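Local coordinates for uncharacterized protein (Bordetella bronchiseptica, PDB 4XG0) that probably acts as a kinase of acid-sugar catabolism, pairing a sugar-binding N-terminal domain with a nucleotide-binding C-terminal domain, at residues G39-A51 with A243-A255. Residues are numbered along the deposited sequence; the frame is centred on the assembly and turned at random.
Sequences GDTAVQFVRAGWA and AAPLARVWAGGQA. With SO4 (sulfate ion), chain D.
The carbonyl oxygen A247 O is gripped from opposite faces of its plane: A251 N donates the regular helical bond, and the indole of W50 adds a second from the loop that follows helix 39-47, NE1 to O 3.0 Å and nearly straight at 176°. The acceptor lies in the indole plane, while the donor stands 25° off the carbonyl plane. A backbone carbonyl that still serves its own helix can thus also hold the chain leaving a neighbouring one. W50 is delivered by a Schellman motif: G49, at positive phi, ends the helix, and W50 N turns back to F45 O. With CG anti to its carbonyl carbon, the indole comes edge-on to the second helix, bringing CZ2 to 3.5 Å from A251 N.

Small residues let the backbones close in, the axes of 39-47 and 243-252 approaching to 8.4 Å. F45 is a knob in the hole formed by A243, L246, A247 and W250. The methyl of A247 sits over one face of the F45 ring, CB 3.7 Å from the centroid in a CH-pi contact, whereas W250 CE3 meets the ring edge. A48 CB also meets A247 CB, at 3.8 Å, and Q44, bent at chi2, sets OE1 3.6 Å from A244 CB. Beyond this methyl, R248 holds a sulfate, probably from the crystallisation liquor, through R248 NH2 to sulfate O3 at 2.7 Å, with NH1 bonded to O1.

The two helices, their N-to-C directions at 35°, pack against the parallel sheet that includes strands 28-32 and 106-110: F45, W50 and W250 reach strand 28-32, T41 and A243 touch Y108 of strand 106-110, and helix 217-230 flanks helix 240-252 through L246 and V249.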
loop_
_atom_site.group_PDB
_atom_site.type_symbol
_atom_site.label_atom_id
_atom_site.label_comp_id
_atom_site.label_asym_id
_atom_site.label_seq_id
_atom_site.Cartn_x
_atom_site.Cartn_y
_atom_site.Cartn_z
ATOM N N GLY A 39 3.617 0.066 -18.485
ATOM C CA GLY A 39 4.934 0.342 -17.913
ATOM C C GLY A 39 4.829 1.265 -16.718
ATOM O O GLY A 39 5.521 1.123 -15.712
ATOM N N ASP A 40 3.955 2.257 -16.809
ATOM C CA ASP A 40 3.864 3.192 -15.714
ATOM C C ASP A 40 3.332 2.506 -14.462
ATOM O O ASP A 40 3.877 2.694 -13.365
ATOM C CB ASP A 40 2.994 4.394 -16.079
ATOM C CG ASP A 40 2.956 5.424 -14.972
ATOM O OD1 ASP A 40 2.069 5.316 -14.085
ATOM O OD2 ASP A 40 3.833 6.319 -14.961
ATOM N N THR A 41 2.291 1.685 -14.621
ATOM C CA THR A 41 1.663 1.020 -13.472
ATOM C C THR A 41 2.628 -0.003 -12.886
ATOM O O THR A 41 2.850 -0.060 -11.677
ATOM C CB THR A 41 0.329 0.322 -13.829
ATOM O OG1 THR A 41 0.550 -0.676 -14.827
ATOM C CG2 THR A 41 -0.656 1.359 -14.327
ATOM N N ALA A 42 3.262 -0.766 -13.762
ATOM C CA ALA A 42 4.217 -1.768 -13.288
ATOM C C ALA A 42 5.327 -1.161 -12.434
ATOM O O ALA A 42 5.721 -1.763 -11.435
ATOM C CB ALA A 42 4.791 -2.514 -14.430
ATOM N N VAL A 43 5.853 0.006 -12.801
ATOM C CA VAL A 43 6.963 0.568 -11.991
ATOM C C VAL A 43 6.469 0.951 -10.595
ATOM O O VAL A 43 7.188 0.880 -9.621
ATOM C CB VAL A 43 7.652 1.729 -12.702
ATOM C CG1 VAL A 43 8.803 2.312 -11.805
ATOM C CG2 VAL A 43 8.274 1.221 -13.978
ATOM N N GLN A 44 5.187 1.307 -10.494
ATOM C CA GLN A 44 4.645 1.572 -9.169
ATOM C C GLN A 44 4.656 0.387 -8.263
ATOM O O GLN A 44 4.846 0.537 -7.068
ATOM C CB GLN A 44 3.267 2.209 -9.269
ATOM C CG GLN A 44 3.344 3.566 -9.907
ATOM C CD GLN A 44 4.337 4.516 -9.174
ATOM O OE1 GLN A 44 4.315 4.644 -7.959
ATOM N NE2 GLN A 44 5.205 5.150 -9.923
ATOM N N PHE A 45 4.435 -0.820 -8.815
ATOM C CA PHE A 45 4.571 -2.018 -8.009
ATOM C C PHE A 45 5.996 -2.313 -7.636
ATOM O O PHE A 45 6.242 -2.705 -6.508
ATOM C CB PHE A 45 3.864 -3.216 -8.661
ATOM C CG PHE A 45 2.379 -3.123 -8.575
ATOM C CD1 PHE A 45 1.687 -2.210 -9.318
ATOM C CD2 PHE A 45 1.698 -3.922 -7.672
ATOM C CE1 PHE A 45 0.312 -2.134 -9.214
ATOM C CE2 PHE A 45 0.309 -3.829 -7.567
ATOM C CZ PHE A 45 -0.348 -2.943 -8.306
ATOM N N VAL A 46 6.938 -2.107 -8.554
ATOM C CA VAL A 46 8.351 -2.255 -8.244
ATOM C C VAL A 46 8.763 -1.342 -7.086
ATOM O O VAL A 46 9.563 -1.727 -6.198
ATOM C CB VAL A 46 9.185 -1.875 -9.449
ATOM C CG1 VAL A 46 10.665 -1.734 -9.049
ATOM C CG2 VAL A 46 9.020 -2.887 -10.560
ATOM N N ARG A 47 8.225 -0.125 -7.098
ATOM C CA ARG A 47 8.583 0.906 -6.121
ATOM C C ARG A 47 8.047 0.582 -4.739
ATOM O O ARG A 47 8.597 1.049 -3.721
ATOM C CB ARG A 47 8.193 2.324 -6.618
ATOM C CG ARG A 47 9.010 2.713 -7.775
ATOM C CD ARG A 47 8.744 4.104 -8.279
ATOM N NE ARG A 47 9.945 4.624 -8.933
ATOM C CZ ARG A 47 9.982 5.730 -9.674
ATOM N NH1 ARG A 47 11.132 6.113 -10.222
ATOM N NH2 ARG A 47 8.876 6.444 -9.868
ATOM N N ALA A 48 7.079 -0.325 -4.657
ATOM C CA ALA A 48 6.548 -0.826 -3.379
ATOM C C ALA A 48 7.136 -2.189 -2.936
ATOM O O ALA A 48 6.679 -2.832 -1.973
ATOM C CB ALA A 48 5.059 -0.860 -3.458
ATOM N N GLY A 49 8.157 -2.615 -3.671
ATOM C CA GLY A 49 8.898 -3.804 -3.348
ATOM C C GLY A 49 8.594 -5.084 -4.089
ATOM O O GLY A 49 9.268 -6.085 -3.873
ATOM N N TRP A 50 7.575 -5.062 -4.933
ATOM C CA TRP A 50 7.184 -6.253 -5.683
ATOM C C TRP A 50 8.143 -6.574 -6.832
ATOM O O TRP A 50 8.457 -5.712 -7.644
ATOM C CB TRP A 50 5.797 -6.068 -6.257
ATOM C CG TRP A 50 4.687 -5.908 -5.259
ATOM C CD1 TRP A 50 4.085 -4.718 -4.865
ATOM C CD2 TRP A 50 4.008 -6.949 -4.547
ATOM N NE1 TRP A 50 3.102 -4.997 -3.952
ATOM C CE2 TRP A 50 3.010 -6.339 -3.757
ATOM C CE3 TRP A 50 4.121 -8.344 -4.524
ATOM C CZ2 TRP A 50 2.141 -7.092 -2.925
ATOM C CZ3 TRP A 50 3.257 -9.089 -3.690
ATOM C CH2 TRP A 50 2.260 -8.445 -2.926
ATOM N N ALA A 51 8.566 -7.829 -6.929
ATOM C CA ALA A 51 9.286 -8.301 -8.100
ATOM C C ALA A 51 8.299 -8.359 -9.256
ATOM O O ALA A 51 7.303 -9.096 -9.204
ATOM C CB ALA A 51 9.886 -9.675 -7.845
ATOM N N ALA A 243 -2.648 2.822 -8.887
ATOM C CA ALA A 243 -1.535 1.858 -8.914
ATOM C C ALA A 243 -0.720 1.741 -7.640
ATOM O O ALA A 243 -0.641 0.662 -7.038
ATOM C CB ALA A 243 -0.636 2.117 -10.121
ATOM N N ALA A 244 -0.085 2.814 -7.194
ATOM C CA ALA A 244 0.729 2.725 -5.990
ATOM C C ALA A 244 -0.122 2.401 -4.737
ATOM O O ALA A 244 0.254 1.583 -3.916
ATOM C CB ALA A 244 1.515 3.971 -5.820
ATOM N N PRO A 245 -1.297 3.032 -4.589
ATOM C CA PRO A 245 -2.150 2.667 -3.459
ATOM C C PRO A 245 -2.451 1.165 -3.409
ATOM O O PRO A 245 -2.399 0.597 -2.328
ATOM C CB PRO A 245 -3.439 3.495 -3.727
ATOM C CG PRO A 245 -2.905 4.688 -4.435
ATOM C CD PRO A 245 -1.819 4.187 -5.339
ATOM N N LEU A 246 -2.700 0.539 -4.547
ATOM C CA LEU A 246 -3.006 -0.880 -4.569
ATOM C C LEU A 246 -1.750 -1.692 -4.279
ATOM O O LEU A 246 -1.804 -2.660 -3.517
ATOM C CB LEU A 246 -3.585 -1.296 -5.912
ATOM C CG LEU A 246 -5.006 -0.835 -6.159
ATOM C CD1 LEU A 246 -5.403 -1.020 -7.652
ATOM C CD2 LEU A 246 -5.981 -1.582 -5.174
ATOM N N ALA A 247 -0.646 -1.313 -4.907
ATOM C CA ALA A 247 0.659 -1.963 -4.570
ATOM C C ALA A 247 0.906 -1.982 -3.066
ATOM O O ALA A 247 1.328 -3.002 -2.479
ATOM C CB ALA A 247 1.787 -1.265 -5.279
ATOM N N ARG A 248 0.694 -0.836 -2.406
ATOM C CA ARG A 248 0.862 -0.747 -0.986
ATOM C C ARG A 248 -0.177 -1.528 -0.150
ATOM O O ARG A 248 0.165 -2.187 0.841
ATOM C CB ARG A 248 0.888 0.729 -0.561
ATOM C CG ARG A 248 2.092 1.511 -1.074
ATOM C CD ARG A 248 2.213 2.865 -0.432
ATOM N NE ARG A 248 1.265 3.790 -1.035
ATOM C CZ ARG A 248 1.560 4.616 -2.039
ATOM N NH1 ARG A 248 0.617 5.413 -2.513
ATOM N NH2 ARG A 248 2.768 4.621 -2.595
ATOM N N VAL A 249 -1.446 -1.483 -0.545
ATOM C CA VAL A 249 -2.435 -2.148 0.257
ATOM C C VAL A 249 -2.262 -3.656 0.177
ATOM O O VAL A 249 -2.331 -4.345 1.178
ATOM C CB VAL A 249 -3.855 -1.746 -0.180
ATOM C CG1 VAL A 249 -4.847 -2.685 0.449
ATOM C CG2 VAL A 249 -4.108 -0.318 0.267
ATOM N N TRP A 250 -1.988 -4.145 -1.018
ATOM C CA TRP A 250 -1.795 -5.567 -1.211
ATOM C C TRP A 250 -0.491 -6.053 -0.547
ATOM O O TRP A 250 -0.415 -7.187 -0.060
ATOM C CB TRP A 250 -1.839 -5.899 -2.695
ATOM C CG TRP A 250 -3.261 -5.940 -3.253
ATOM C CD1 TRP A 250 -4.407 -6.193 -2.549
ATOM C CD2 TRP A 250 -3.671 -5.716 -4.613
ATOM N NE1 TRP A 250 -5.512 -6.129 -3.397
ATOM C CE2 TRP A 250 -5.078 -5.847 -4.657
ATOM C CE3 TRP A 250 -2.986 -5.421 -5.797
ATOM C CZ2 TRP A 250 -5.805 -5.694 -5.831
ATOM C CZ3 TRP A 250 -3.689 -5.277 -6.945
ATOM C CH2 TRP A 250 -5.104 -5.409 -6.960
ATOM N N ALA A 251 0.526 -5.198 -0.497
ATOM C CA ALA A 251 1.725 -5.511 0.276
ATOM C C ALA A 251 1.418 -5.558 1.793
ATOM O O ALA A 251 1.890 -6.422 2.519
ATOM C CB ALA A 251 2.807 -4.456 -0.017
ATOM N N GLY A 252 0.609 -4.618 2.276
ATOM C CA GLY A 252 0.272 -4.569 3.679
ATOM C C GLY A 252 -0.431 -5.832 4.141
ATOM O O GLY A 252 -0.351 -6.218 5.298
ATOM N N GLY A 253 -1.141 -6.463 3.208
ATOM C CA GLY A 253 -1.825 -7.708 3.511
ATOM C C GLY A 253 -0.843 -8.821 3.772
ATOM O O GLY A 253 -1.195 -9.839 4.381
ATOM N N GLN A 254 0.403 -8.624 3.356
ATOM C CA GLN A 254 1.468 -9.596 3.628
ATOM C C GLN A 254 2.299 -9.295 4.890
ATOM O O GLN A 254 3.171 -10.077 5.236
ATOM C CB GLN A 254 2.404 -9.676 2.416
ATOM C CG GLN A 254 1.688 -10.043 1.133
ATOM C CD GLN A 254 1.008 -11.385 1.275
ATOM O OE1 GLN A 254 1.624 -12.346 1.742
ATOM N NE2 GLN A 254 -0.258 -11.454 0.901
ATOM N N ALA A 255 2.032 -8.185 5.580
ATOM C CA ALA A 255 2.766 -7.868 6.822
ATOM C C ALA A 255 2.234 -8.724 7.954
ATOM O O ALA A 255 1.031 -8.978 8.015
ATOM C CB ALA A 255 2.614 -6.433 7.174
HETATM S S SO4 D . 2.822 7.726 -4.784
HETATM O O1 SO4 D . 1.388 7.634 -4.400
HETATM O O2 SO4 D . 3.057 7.641 -6.238
HETATM O O3 SO4 D . 3.575 6.615 -4.187
HETATM O O4 SO4 D . 3.381 9.008 -4.339
#